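Local coordinates for putative lipoprotein (Bacteroides ovatus, PDB 3OQQ) that is of unknown function but is probably an extracellular lipoprotein, rich in beta strands, that binds calcium ions, at residues N148-H162 and K173-G187. Sequence-based numbering, arbitrary orientation.
Sequences NDVVFEYDLKVTECH and KEELLLTLDVRAVGG. With CA (calcium ion), chain B; CA (calcium ion), chain C.
Arg183 and Glu153 form a salt bridge across a long antiparallel beta hairpin, strand 150-161 paired with strand 173-184, which lies near the centre of the chain. The arginine sits in a classic beta bulge: it and Ala184 both face Val151, whose carbonyl oxygen accepts from both backbone nitrogens, Arg183 N at 2.9 Å and Ala184 N at 3.1 Å. The extra residue turns the arginine toward strand 150-161. Its CB lies near Val151 O, and CG packs 3.5 Å from Val151 CG1, a methyl that suits the aliphatic part of the chain. Bends at chi2 and chi3 (59°) carry the guanidinium out from the sheet and turn its NE/NH2 edge to Glu153, where both nitrogens grip OE2, each at 3.2 Å. This oxygen lies in the guanidinium plane, although the carboxylate stands perpendicular to that plane. NH1 passes near Val151 CG1. The charged pair is buried, and the two bonds to a single oxygen would help fix the rotation of the guanidinium.

On the opposite face, apolar side chains suit the buried interior: Val158 CG2 meets Leu176 CD1 at 3.9 Å, and Leu180 CD2 touches both Tyr154 CB and the Phe152 ring. Strand 333-339 and helix 314-328 pack against this face. At one end His162 NE2 donates to Glu174 OE2, in the plane of the ring, and Arg316 shares the carboxylate; the arginine's positive charge probably favours the ionised glutamate.

Beyond the bulge, the opposite end gives Asn148, Asp149 and Gly186 to a two-calcium site, alongside Glu132, Asp146, Glu397 and waters. Gly186, with no side chain, binds one calcium through its carbonyl oxygen, while its N donates to Asn148 O. Asp149 OD1 bridges the two calcium ions, 2.5 Å from one and 2.6 Å from the other.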
ATOM      1  N   ASN A 148      -0.316  -7.256 -14.967  1.00 17.94           N
ATOM      2  CA  ASN A 148       0.210  -8.182 -13.952  1.00 17.59           C
ATOM      3  C   ASN A 148       1.740  -8.206 -13.995  1.00 20.84           C
ATOM      4  O   ASN A 148       2.351  -9.088 -13.402  1.00 18.83           O
ATOM      5  CB  ASN A 148      -0.368  -9.587 -14.142  1.00 14.92           C
ATOM      6  CG  ASN A 148       0.120 -10.200 -15.428  1.00 28.59           C
ATOM      7  OD1 ASN A 148       0.975  -9.627 -16.097  1.00 16.60           O
ATOM      8  ND2 ASN A 148      -0.367 -11.373 -15.779  1.00 13.75           N
ATOM      9  N   ASP A 149       2.354  -7.261 -14.738  1.00 18.59           N
ATOM     10  CA  ASP A 149       3.817  -7.199 -14.937  1.00 17.94           C
ATOM     11  C   ASP A 149       4.562  -7.135 -13.624  1.00 18.71           C
ATOM     12  O   ASP A 149       5.615  -7.771 -13.494  1.00 17.49           O
ATOM     13  CB  ASP A 149       4.186  -6.061 -15.877  1.00 19.86           C
ATOM     14  CG  ASP A 149       3.463  -6.240 -17.214  1.00 25.92           C
ATOM     15  OD1 ASP A 149       2.870  -7.343 -17.439  1.00 23.90           O
ATOM     16  OD2 ASP A 149       3.455  -5.290 -18.012  1.00 24.56           O
ATOM     17  N   VAL A 150       3.994  -6.413 -12.638  1.00 14.73           N
ATOM     18  CA  VAL A 150       4.435  -6.387 -11.248  1.00 15.75           C
ATOM     19  C   VAL A 150       3.160  -6.309 -10.417  1.00 20.42           C
ATOM     20  O   VAL A 150       2.324  -5.419 -10.612  1.00 20.14           O
ATOM     21  CB  VAL A 150       5.483  -5.323 -10.805  1.00 20.77           C
ATOM     22  CG1 VAL A 150       5.921  -5.584  -9.356  1.00 20.79           C
ATOM     23  CG2 VAL A 150       6.710  -5.308 -11.719  1.00 21.29           C
ATOM     24  N   VAL A 151       2.962  -7.298  -9.560  1.00 17.05           N
ATOM     25  CA  VAL A 151       1.758  -7.307  -8.717  1.00 14.82           C
ATOM     26  C   VAL A 151       2.270  -7.422  -7.310  1.00 17.99           C
ATOM     27  O   VAL A 151       2.996  -8.369  -6.994  1.00 16.51           O
ATOM     28  CB  VAL A 151       0.725  -8.402  -9.081  1.00 16.87           C
ATOM     29  CG1 VAL A 151      -0.521  -8.326  -8.204  1.00 15.46           C
ATOM     30  CG2 VAL A 151       0.342  -8.348 -10.557  1.00 17.30           C
ATOM     31  N   PHE A 152       1.988  -6.416  -6.491  1.00 14.50           N
ATOM     32  CA  PHE A 152       2.411  -6.492  -5.102  1.00 13.50           C
ATOM     33  C   PHE A 152       1.389  -5.954  -4.176  1.00 18.07           C
ATOM     34  O   PHE A 152       0.759  -4.956  -4.472  1.00 17.82           O
ATOM     35  CB  PHE A 152       3.750  -5.793  -4.859  1.00 13.17           C
ATOM     36  CG  PHE A 152       3.838  -4.305  -5.096  1.00 13.23           C
ATOM     37  CD1 PHE A 152       4.192  -3.803  -6.348  1.00 13.99           C
ATOM     38  CD2 PHE A 152       3.707  -3.408  -4.038  1.00 14.00           C
ATOM     39  CE1 PHE A 152       4.373  -2.441  -6.545  1.00 14.66           C
ATOM     40  CE2 PHE A 152       3.870  -2.039  -4.243  1.00 17.03           C
ATOM     41  CZ  PHE A 152       4.228  -1.570  -5.495  1.00 15.08           C
ATOM     42  N   GLU A 153       1.254  -6.594  -3.033  1.00 16.85           N
ATOM     43  CA  GLU A 153       0.367  -6.142  -1.961  1.00 17.68           C
ATOM     44  C   GLU A 153       1.112  -5.254  -1.023  1.00 21.08           C
ATOM     45  O   GLU A 153       2.299  -5.459  -0.768  1.00 20.84           O
ATOM     46  CB  GLU A 153      -0.200  -7.327  -1.163  1.00 19.35           C
ATOM     47  CG  GLU A 153      -0.726  -8.454  -2.024  1.00 36.39           C
ATOM     48  CD  GLU A 153      -1.426  -9.577  -1.286  1.00 55.99           C
ATOM     49  OE1 GLU A 153      -1.186  -9.729  -0.065  1.00 29.64           O
ATOM     50  OE2 GLU A 153      -2.229 -10.294  -1.930  1.00 55.42           O
ATOM     51  N   TYR A 154       0.427  -4.295  -0.454  1.00 17.22           N
ATOM     52  CA  TYR A 154       1.100  -3.454   0.522  1.00 16.19           C
ATOM     53  C   TYR A 154       0.244  -3.322   1.728  1.00 19.55           C
ATOM     54  O   TYR A 154      -0.977  -3.452   1.648  1.00 17.63           O
ATOM     55  CB  TYR A 154       1.450  -2.062  -0.036  1.00 16.67           C
ATOM     56  CG  TYR A 154       0.254  -1.147  -0.180  1.00 19.23           C
ATOM     57  CD1 TYR A 154      -0.154  -0.328   0.874  1.00 21.21           C
ATOM     58  CD2 TYR A 154      -0.482  -1.109  -1.362  1.00 19.71           C
ATOM     59  CE1 TYR A 154      -1.233   0.537   0.741  1.00 19.91           C
ATOM     60  CE2 TYR A 154      -1.555  -0.229  -1.511  1.00 20.49           C
ATOM     61  CZ  TYR A 154      -1.949   0.560  -0.443  1.00 24.29           C
ATOM     62  OH  TYR A 154      -3.016   1.412  -0.556  1.00 24.10           O
ATOM     63  N   ASP A 155       0.877  -2.956   2.835  1.00 18.32           N
ATOM     64  CA  ASP A 155       0.187  -2.712   4.095  1.00 17.64           C
ATOM     65  C   ASP A 155       0.911  -1.625   4.818  1.00 23.15           C
ATOM     66  O   ASP A 155       2.105  -1.748   5.073  1.00 23.58           O
ATOM     67  CB  ASP A 155       0.142  -3.986   4.956  1.00 18.83           C
ATOM     68  CG  ASP A 155      -0.857  -3.871   6.085  1.00 25.32           C
ATOM     69  OD1 ASP A 155      -0.573  -3.130   7.061  1.00 25.73           O
ATOM     70  OD2 ASP A 155      -1.924  -4.504   5.993  1.00 26.24           O
ATOM     71  N   LEU A 156       0.187  -0.571   5.156  1.00 20.55           N
ATOM     72  CA  LEU A 156       0.724   0.571   5.895  0.50 19.89           C
ATOM     73  C   LEU A 156      -0.048   0.755   7.196  1.00 22.53           C
ATOM     74  O   LEU A 156      -1.274   0.755   7.182  1.00 18.70           O
ATOM     75  CB  LEU A 156       0.650   1.858   5.046  0.50 19.80           C
ATOM     76  CG  LEU A 156       1.774   2.086   4.055  0.50 23.67           C
ATOM     77  CD1 LEU A 156       1.315   2.947   2.883  0.50 23.00           C
ATOM     78  CD2 LEU A 156       2.974   2.722   4.736  0.50 28.71           C
ATOM     79  N   LYS A 157       0.685   0.900   8.323  1.00 20.53           N
ATOM     80  CA  LYS A 157       0.172   1.145   9.668  1.00 20.52           C
ATOM     81  C   LYS A 157       0.962   2.299  10.262  1.00 27.37           C
ATOM     82  O   LYS A 157       2.191   2.242  10.307  1.00 27.08           O
ATOM     83  CB  LYS A 157       0.278  -0.098  10.576  1.00 22.87           C
ATOM     84  CG  LYS A 157      -0.938  -0.985  10.628  1.00 39.90           C
ATOM     85  CD  LYS A 157      -0.683  -2.235  11.482  1.00 46.21           C
ATOM     86  CE  LYS A 157      -0.263  -3.453  10.672  1.00 48.44           C
ATOM     87  NZ  LYS A 157      -1.338  -3.961   9.766  1.00 22.28           N
ATOM     88  N   VAL A 158       0.270   3.354  10.672  1.00 25.36           N
ATOM     89  CA  VAL A 158       0.878   4.512  11.311  1.00 25.73           C
ATOM     90  C   VAL A 158       0.345   4.520  12.742  1.00 31.09           C
ATOM     91  O   VAL A 158      -0.852   4.693  12.957  1.00 30.69           O
ATOM     92  CB  VAL A 158       0.617   5.828  10.541  1.00 29.16           C
ATOM     93  CG1 VAL A 158       1.016   7.048  11.378  1.00 29.75           C
ATOM     94  CG2 VAL A 158       1.371   5.828   9.220  1.00 28.57           C
ATOM     95  N   THR A 159       1.226   4.278  13.707  1.00 26.98           N
ATOM     96  CA  THR A 159       0.891   4.215  15.127  1.00 26.28           C
ATOM     97  C   THR A 159       1.299   5.511  15.803  1.00 33.08           C
ATOM     98  O   THR A 159       2.404   6.014  15.564  1.00 31.33           O
ATOM     99  CB  THR A 159       1.632   3.029  15.739  1.00 27.95           C
ATOM    100  OG1 THR A 159       1.349   1.862  14.974  1.00 24.90           O
ATOM    101  CG2 THR A 159       1.318   2.814  17.225  1.00 24.27           C
ATOM    102  N   GLU A 160       0.409   6.050  16.643  1.00 31.64           N
ATOM    103  CA  GLU A 160       0.703   7.246  17.408  1.00 32.59           C
ATOM    104  C   GLU A 160       1.171   6.801  18.791  1.00 38.56           C
ATOM    105  O   GLU A 160       0.340   6.511  19.657  1.00 40.10           O
ATOM    106  CB  GLU A 160      -0.510   8.180  17.443  1.00 33.78           C
ATOM    107  CG  GLU A 160      -0.842   8.721  16.062  1.00 32.16           C
ATOM    108  CD  GLU A 160      -2.024   9.660  15.976  1.00 39.39           C
ATOM    109  OE1 GLU A 160      -2.529  10.099  17.029  1.00 34.16           O
ATOM    110  OE2 GLU A 160      -2.413  10.011  14.844  1.00 35.06           O
ATOM    111  N   CYS A 161       2.502   6.639  18.964  1.00 36.08           N
ATOM    112  CA  CYS A 161       3.116   6.211  20.234  1.00 38.11           C
ATOM    113  C   CYS A 161       3.117   7.398  21.213  1.00 44.85           C
ATOM    114  O   CYS A 161       4.160   8.001  21.509  1.00 44.18           O
ATOM    115  CB  CYS A 161       4.517   5.643  20.028  1.00 38.77           C
ATOM    116  SG  CYS A 161       4.591   4.207  18.930  1.00 42.05           S
ATOM    117  N   HIS A 162       1.907   7.756  21.656  1.00 42.60           N
ATOM    118  CA  HIS A 162       1.625   8.864  22.553  1.00 43.48           C
ATOM    119  C   HIS A 162       1.207   8.303  23.903  1.00 50.44           C
ATOM    120  O   HIS A 162       0.560   7.253  23.950  1.00 50.84           O
ATOM    121  CB  HIS A 162       0.503   9.751  21.961  1.00 43.45           C
ATOM    122  CG  HIS A 162       0.778  10.307  20.588  1.00 45.18           C
ATOM    123  ND1 HIS A 162      -0.198  11.007  19.891  1.00 46.15           N
ATOM    124  CD2 HIS A 162       1.909  10.279  19.836  1.00 45.44           C
ATOM    125  CE1 HIS A 162       0.357  11.357  18.742  1.00 44.39           C
ATOM    126  NE2 HIS A 162       1.620  10.931  18.657  1.00 44.36           N
ATOM    127  N   LYS A 173       6.000   9.943  20.039  1.00 38.86           N
ATOM    128  CA  LYS A 173       6.442   9.788  18.648  1.00 36.26           C
ATOM    129  C   LYS A 173       5.449   8.984  17.832  1.00 37.66           C
ATOM    130  O   LYS A 173       4.480   8.459  18.376  1.00 37.05           O
ATOM    131  CB  LYS A 173       7.844   9.145  18.561  1.00 37.48           C
ATOM    132  CG  LYS A 173       7.969   7.743  19.146  1.00 47.80           C
ATOM    133  CD  LYS A 173       9.401   7.491  19.572  1.00 55.36           C
ATOM    134  CE  LYS A 173       9.618   6.075  20.025  1.00 70.12           C
ATOM    135  NZ  LYS A 173      11.063   5.787  20.228  1.00 81.86           N
ATOM    136  N   GLU A 174       5.690   8.918  16.510  1.00 31.85           N
ATOM    137  CA  GLU A 174       4.920   8.140  15.544  1.00 29.01           C
ATOM    138  C   GLU A 174       5.813   7.064  15.016  1.00 31.18           C
ATOM    139  O   GLU A 174       7.041   7.215  14.979  1.00 29.35           O
ATOM    140  CB  GLU A 174       4.410   8.998  14.372  1.00 29.35           C
ATOM    141  CG  GLU A 174       3.441  10.102  14.710  1.00 34.50           C
ATOM    142  CD  GLU A 174       4.009  11.224  15.553  1.00 56.80           C
ATOM    143  OE1 GLU A 174       5.018  11.840  15.141  1.00 49.38           O
ATOM    144  OE2 GLU A 174       3.452  11.469  16.647  1.00 55.61           O
ATOM    145  N   GLU A 175       5.195   5.986  14.596  1.00 26.86           N
ATOM    146  CA  GLU A 175       5.843   4.858  13.962  1.00 25.81           C
ATOM    147  C   GLU A 175       5.092   4.550  12.721  1.00 29.56           C
ATOM    148  O   GLU A 175       3.888   4.766  12.657  1.00 29.57           O
ATOM    149  CB  GLU A 175       5.854   3.643  14.877  1.00 27.16           C
ATOM    150  CG  GLU A 175       7.119   3.508  15.684  1.00 38.17           C
ATOM    151  CD  GLU A 175       7.204   2.176  16.391  1.00 59.87           C
ATOM    152  OE1 GLU A 175       6.806   1.149  15.785  1.00 45.38           O
ATOM    153  OE2 GLU A 175       7.687   2.160  17.546  1.00 57.29           O
ATOM    154  N   LEU A 176       5.800   4.053  11.742  1.00 25.11           N
ATOM    155  CA  LEU A 176       5.258   3.625  10.470  1.00 24.29           C
ATOM    156  C   LEU A 176       5.741   2.219  10.243  1.00 26.68           C
ATOM    157  O   LEU A 176       6.936   1.957  10.384  1.00 25.49           O
ATOM    158  CB  LEU A 176       5.730   4.568   9.344  1.00 24.50           C
ATOM    159  CG  LEU A 176       5.140   4.331   7.970  1.00 30.26           C
ATOM    160  CD1 LEU A 176       4.790   5.610   7.350  1.00 32.34           C
ATOM    161  CD2 LEU A 176       6.101   3.564   7.058  1.00 33.28           C
ATOM    162  N   LEU A 177       4.816   1.307   9.969  1.00 21.48           N
ATOM    163  CA  LEU A 177       5.139  -0.056   9.596  1.00 21.30           C
ATOM    164  C   LEU A 177       4.590  -0.299   8.187  1.00 26.64           C
ATOM    165  O   LEU A 177       3.364  -0.237   7.976  1.00 26.10           O
ATOM    166  CB  LEU A 177       4.601  -1.098  10.600  1.00 21.70           C
ATOM    167  CG  LEU A 177       5.009  -2.560  10.356  1.00 25.38           C
ATOM    168  CD1 LEU A 177       6.499  -2.758  10.656  1.00 25.37           C
ATOM    169  CD2 LEU A 177       4.192  -3.500  11.250  1.00 25.82           C
ATOM    170  N   LEU A 178       5.505  -0.543   7.225  1.00 22.54           N
ATOM    171  CA  LEU A 178       5.163  -0.853   5.845  1.00 21.49           C
ATOM    172  C   LEU A 178       5.602  -2.252   5.451  1.00 23.58           C
ATOM    173  O   LEU A 178       6.760  -2.612   5.644  1.00 21.34           O
ATOM    174  CB  LEU A 178       5.798   0.154   4.864  1.00 21.55           C
ATOM    175  CG  LEU A 178       5.779  -0.232   3.357  1.00 26.28           C
ATOM    176  CD1 LEU A 178       4.428  -0.009   2.733  1.00 26.44           C
ATOM    177  CD2 LEU A 178       6.817   0.511   2.581  1.00 28.38           C
ATOM    178  N   THR A 179       4.693  -3.014   4.819  1.00 20.01           N
ATOM    179  CA  THR A 179       5.068  -4.273   4.208  1.00 18.45           C
ATOM    180  C   THR A 179       4.774  -4.137   2.752  1.00 21.45           C
ATOM    181  O   THR A 179       3.820  -3.452   2.376  1.00 20.97           O
ATOM    182  CB  THR A 179       4.441  -5.532   4.829  1.00 24.62           C
ATOM    183  OG1 THR A 179       3.020  -5.494   4.769  1.00 26.03           O
ATOM    184  CG2 THR A 179       4.956  -5.825   6.225  1.00 24.29           C
ATOM    185  N   LEU A 180       5.634  -4.737   1.931  1.00 17.97           N
ATOM    186  CA  LEU A 180       5.519  -4.848   0.475  1.00 17.66           C
ATOM    187  C   LEU A 180       5.716  -6.311   0.151  1.00 22.80           C
ATOM    188  O   LEU A 180       6.794  -6.868   0.453  1.00 21.71           O
ATOM    189  CB  LEU A 180       6.562  -3.973  -0.253  1.00 17.05           C
ATOM    190  CG  LEU A 180       6.548  -2.459  -0.014  1.00 20.62           C
ATOM    191  CD1 LEU A 180       7.777  -1.824  -0.610  1.00 20.12           C
ATOM    192  CD2 LEU A 180       5.283  -1.811  -0.576  1.00 19.82           C
ATOM    193  N   ASP A 181       4.655  -6.964  -0.354  1.00 18.04           N
ATOM    194  CA  ASP A 181       4.672  -8.406  -0.639  1.00 17.46           C
ATOM    195  C   ASP A 181       4.521  -8.672  -2.107  1.00 20.30           C
ATOM    196  O   ASP A 181       3.496  -8.298  -2.668  1.00 18.46           O
ATOM    197  CB  ASP A 181       3.538  -9.125   0.134  1.00 18.33           C
ATOM    198  CG  ASP A 181       3.637  -8.964   1.632  1.00 22.50           C
ATOM    199  OD1 ASP A 181       4.774  -8.717   2.137  1.00 20.45           O
ATOM    200  OD2 ASP A 181       2.591  -9.034   2.301  1.00 24.53           O
ATOM    201  N   VAL A 182       5.513  -9.350  -2.723  1.00 16.74           N
ATOM    202  CA  VAL A 182       5.487  -9.679  -4.155  1.00 15.19           C
ATOM    203  C   VAL A 182       4.500 -10.814  -4.415  1.00 20.45           C
ATOM    204  O   VAL A 182       4.739 -11.958  -4.027  1.00 20.71           O
ATOM    205  CB  VAL A 182       6.876 -10.028  -4.746  1.00 18.76           C
ATOM    206  CG1 VAL A 182       6.786 -10.191  -6.269  1.00 19.05           C
ATOM    207  CG2 VAL A 182       7.913  -8.983  -4.380  1.00 17.66           C
ATOM    208  N   ARG A 183       3.443 -10.515  -5.155  1.00 15.55           N
ATOM    209  CA  ARG A 183       2.466 -11.523  -5.487  1.00 15.73           C
ATOM    210  C   ARG A 183       2.796 -12.149  -6.850  1.00 19.43           C
ATOM    211  O   ARG A 183       2.687 -13.357  -6.995  1.00 19.94           O
ATOM    212  CB  ARG A 183       1.051 -10.905  -5.404  1.00 16.00           C
ATOM    213  CG  ARG A 183       0.089 -11.312  -6.460  1.00 35.21           C
ATOM    214  CD  ARG A 183      -1.225 -11.785  -5.914  1.00 38.35           C
ATOM    215  NE  ARG A 183      -2.000 -10.851  -5.084  1.00 31.80           N
ATOM    216  CZ  ARG A 183      -3.041 -10.138  -5.513  1.00 44.70           C
ATOM    217  NH1 ARG A 183      -3.388 -10.160  -6.805  1.00 23.51           N
ATOM    218  NH2 ARG A 183      -3.750  -9.405  -4.656  1.00 20.39           N
ATOM    219  N   ALA A 184       3.207 -11.351  -7.838  1.00 15.12           N
ATOM    220  CA  ALA A 184       3.521 -11.877  -9.170  1.00 14.08           C
ATOM    221  C   ALA A 184       4.404 -10.917  -9.948  1.00 17.09           C
ATOM    222  O   ALA A 184       4.354  -9.706  -9.705  1.00 15.54           O
ATOM    223  CB  ALA A 184       2.223 -12.120  -9.962  1.00 14.05           C
ATOM    224  N   VAL A 185       5.117 -11.460 -10.967  1.00 14.09           N
ATOM    225  CA  VAL A 185       5.930 -10.685 -11.902  1.00 14.95           C
ATOM    226  C   VAL A 185       5.617 -11.231 -13.308  1.00 19.73           C
ATOM    227  O   VAL A 185       6.214 -12.207 -13.744  1.00 19.94           O
ATOM    228  CB  VAL A 185       7.449 -10.647 -11.574  1.00 18.26           C
ATOM    229  CG1 VAL A 185       8.195  -9.715 -12.527  1.00 17.94           C
ATOM    230  CG2 VAL A 185       7.699 -10.227 -10.125  1.00 17.51           C
ATOM    231  N   GLY A 186       4.627 -10.624 -13.965  1.00 17.64           N
ATOM    232  CA  GLY A 186       4.192 -11.021 -15.300  1.00 18.39           C
ATOM    233  C   GLY A 186       4.966 -10.343 -16.407  1.00 22.16           C
ATOM    234  O   GLY A 186       4.404  -9.957 -17.419  1.00 19.43           O
ATOM    235  N   GLY A 187       6.256 -10.170 -16.207  1.00 21.11           N
ATOM    236  CA  GLY A 187       7.088  -9.518 -17.211  1.00 20.22           C
ATOM    237  C   GLY A 187       8.471 -10.090 -17.160  1.00 23.28           C
ATOM    238  O   GLY A 187       8.878 -10.568 -16.104  1.00 22.05           O
TER
HETATM  239 CA    CA B 457       2.192  -9.621 -18.158  1.00 21.67          CA
HETATM  240 CA    CA C 458       1.718  -6.265 -19.558  1.00 20.66          CA
HETATM  241  O   HOH W   1       1.959  -2.724   8.170  1.00 24.38           O
HETATM  242  O   HOH W   2       2.844  -8.193 -20.322  1.00 18.14           O
HETATM  243  O   HOH W   3       3.493  -5.591 -20.999  1.00 21.04           O
HETATM  244  O   HOH W   4       0.155  -6.407 -21.398  1.00 17.06           O